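Local coordinates for protein putative esterase aq_1494 (Aquifex aeolicus, PDB 2EGR) that is a putative esterase of the hotdog-fold 4-hydroxybenzoyl-CoA thioesterase family that probably hydrolyses fatty acyl-CoA thioesters, at residues F87-I92 with T105-V110. Residues are numbered along the deposited sequence; the frame is centred on the assembly and turned at random.
Sequences FTFSYI and TKHCMV
F87 and H107 face each other as a hydrogen-bonded pair of the antiparallel hairpin formed by strands 86-95 and 98-111, part of the curved sheet of the hotdog fold. Two backbone bonds close this pair, the tighter running from H107 N to F87 O at 2.8 Å. With CG set between its own N and carbonyl carbon (chi1 56°), the F87 ring swings across to the neighbouring strand. There H107 CB sits over one ring face, nearer its margin than its middle, in a CH-pi contact 3.8 Å from the F87 centroid. The imidazole is nearly parallel to the phenyl, planes at 19°, but displaced, so little of one ring lies over the other. Shortening F87 to an alanine is likely to leave H107 CB without its aromatic cover and a gap beside V54 and L126, which the ring also touches. Helix 22-39 covers this same face, with R33 against F89, T105 and H107 and F29 stacked on Y91. T105 CG2 packs 3.7 Å from Y91 CE2; the two hydroxyls are within hydrogen-bonding distance, though the place of T105 OG1 is less sure. On the other face, T88 OG1 lies 3.6 Å from K106 CG in the non-hydrogen-bonded pair. T105 and F89 form the second hydrogen-bonded pair: F89 N reaches T105 O at 2.9 Å, and T105 N returns to F89 O at 3.0 Å, in the carbonyl plane.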
loop_
_atom_site.group_PDB
_atom_site.type_symbol
_atom_site.label_atom_id
_atom_site.label_comp_id
_atom_site.label_asym_id
_atom_site.label_seq_id
_atom_site.Cartn_x
_atom_site.Cartn_y
_atom_site.Cartn_z
ATOM N N PHE A 87 -10.773 -20.091 -13.808
ATOM C CA PHE A 87 -11.990 -19.842 -13.038
ATOM C C PHE A 87 -12.189 -18.355 -12.820
ATOM O O PHE A 87 -11.208 -17.590 -12.850
ATOM C CB PHE A 87 -11.976 -20.594 -11.694
ATOM C CG PHE A 87 -10.778 -20.288 -10.819
ATOM C CD1 PHE A 87 -10.870 -19.340 -9.798
ATOM C CD2 PHE A 87 -9.581 -20.993 -10.983
ATOM C CE1 PHE A 87 -9.765 -19.095 -8.960
ATOM C CE2 PHE A 87 -8.467 -20.740 -10.167
ATOM C CZ PHE A 87 -8.566 -19.784 -9.149
ATOM N N THR A 88 -13.446 -17.968 -12.623
ATOM C CA THR A 88 -13.887 -16.565 -12.515
ATOM C C THR A 88 -14.735 -16.396 -11.259
ATOM O O THR A 88 -15.713 -17.136 -11.056
ATOM C CB THR A 88 -14.707 -16.104 -13.777
ATOM O OG1 THR A 88 -13.894 -16.263 -14.932
ATOM C CG2 THR A 88 -15.134 -14.638 -13.700
ATOM N N PHE A 89 -14.339 -15.452 -10.396
ATOM C CA PHE A 89 -15.166 -15.059 -9.277
ATOM C C PHE A 89 -15.875 -13.753 -9.539
ATOM O O PHE A 89 -15.319 -12.862 -10.205
ATOM C CB PHE A 89 -14.334 -14.884 -7.985
ATOM C CG PHE A 89 -13.785 -16.155 -7.422
ATOM C CD1 PHE A 89 -14.617 -17.088 -6.813
ATOM C CD2 PHE A 89 -12.415 -16.396 -7.444
ATOM C CE1 PHE A 89 -14.074 -18.267 -6.257
ATOM C CE2 PHE A 89 -11.867 -17.563 -6.886
ATOM C CZ PHE A 89 -12.696 -18.502 -6.306
ATOM N N SER A 90 -17.089 -13.638 -9.004
ATOM C CA SER A 90 -17.791 -12.368 -8.925
ATOM C C SER A 90 -17.879 -11.935 -7.466
ATOM O O SER A 90 -17.799 -12.767 -6.545
ATOM C CB SER A 90 -19.167 -12.387 -9.616
ATOM O OG SER A 90 -20.199 -12.897 -8.795
ATOM N N TYR A 91 -17.957 -10.633 -7.262
ATOM C CA TYR A 91 -17.938 -10.062 -5.928
ATOM C C TYR A 91 -18.965 -8.965 -5.898
ATOM O O TYR A 91 -19.094 -8.178 -6.876
ATOM C CB TYR A 91 -16.562 -9.438 -5.550
ATOM C CG TYR A 91 -15.356 -10.271 -5.825
ATOM C CD1 TYR A 91 -14.756 -11.007 -4.831
ATOM C CD2 TYR A 91 -14.794 -10.298 -7.078
ATOM C CE1 TYR A 91 -13.625 -11.772 -5.084
ATOM C CE2 TYR A 91 -13.678 -11.052 -7.351
ATOM C CZ TYR A 91 -13.103 -11.794 -6.366
ATOM O OH TYR A 91 -11.997 -12.496 -6.668
ATOM N N ILE A 92 -19.728 -8.904 -4.808
ATOM C CA ILE A 92 -20.508 -7.727 -4.483
ATOM C C ILE A 92 -20.094 -7.213 -3.106
ATOM O O ILE A 92 -20.012 -7.979 -2.145
ATOM C CB ILE A 92 -22.064 -7.968 -4.506
ATOM C CG1 ILE A 92 -22.480 -8.537 -5.864
ATOM C CG2 ILE A 92 -22.796 -6.664 -4.256
ATOM C CD1 ILE A 92 -23.697 -9.476 -5.809
ATOM N N THR A 105 -12.980 -11.226 -11.160
ATOM C CA THR A 105 -11.598 -11.597 -11.410
ATOM C C THR A 105 -11.545 -12.972 -12.071
ATOM O O THR A 105 -12.284 -13.893 -11.692
ATOM C CB THR A 105 -10.750 -11.622 -10.123
ATOM O OG1 THR A 105 -11.293 -12.582 -9.204
ATOM C CG2 THR A 105 -10.722 -10.229 -9.452
ATOM N N LYS A 106 -10.664 -13.097 -13.063
ATOM C CA LYS A 106 -10.443 -14.365 -13.744
ATOM C C LYS A 106 -9.007 -14.816 -13.536
ATOM O O LYS A 106 -8.049 -13.990 -13.568
ATOM C CB LYS A 106 -10.793 -14.246 -15.229
ATOM C CG LYS A 106 -10.557 -15.508 -16.013
ATOM C CD LYS A 106 -10.828 -15.293 -17.497
ATOM C CE LYS A 106 -11.000 -16.633 -18.201
ATOM N NZ LYS A 106 -10.893 -16.454 -19.679
ATOM N N HIS A 107 -8.856 -16.116 -13.308
ATOM C CA HIS A 107 -7.605 -16.729 -12.876
ATOM C C HIS A 107 -7.265 -17.983 -13.666
ATOM O O HIS A 107 -8.137 -18.661 -14.195
ATOM C CB HIS A 107 -7.675 -17.124 -11.392
ATOM C CG HIS A 107 -8.042 -15.996 -10.482
ATOM N ND1 HIS A 107 -9.349 -15.611 -10.264
ATOM C CD2 HIS A 107 -7.275 -15.147 -9.769
ATOM C CE1 HIS A 107 -9.370 -14.577 -9.446
ATOM N NE2 HIS A 107 -8.122 -14.265 -9.143
ATOM N N CYS A 108 -5.991 -18.293 -13.697
ATOM C CA CYS A 108 -5.529 -19.554 -14.215
ATOM C C CYS A 108 -4.461 -20.045 -13.264
ATOM O O CYS A 108 -4.211 -19.411 -12.228
ATOM C CB CYS A 108 -5.048 -19.395 -15.666
ATOM S SG CYS A 108 -3.544 -18.450 -15.886
ATOM N N MET A 109 -3.869 -21.199 -13.567
ATOM C CA MET A 109 -2.931 -21.822 -12.656
ATOM C C MET A 109 -1.639 -22.240 -13.333
ATOM O O MET A 109 -1.619 -22.621 -14.515
ATOM C CB MET A 109 -3.573 -23.008 -11.925
ATOM C CG MET A 109 -4.616 -22.599 -10.878
ATOM S SD MET A 109 -5.151 -23.920 -9.781
ATOM C CE MET A 109 -6.699 -23.242 -9.344
ATOM N N VAL A 110 -0.562 -22.164 -12.565
ATOM C CA VAL A 110 0.779 -22.361 -13.087
ATOM C C VAL A 110 1.586 -23.304 -12.194
ATOM O O VAL A 110 1.543 -23.217 -10.949
ATOM C CB VAL A 110 1.481 -20.967 -13.307
ATOM C CG1 VAL A 110 3.005 -21.050 -13.221
ATOM C CG2 VAL A 110 1.023 -20.342 -14.623
#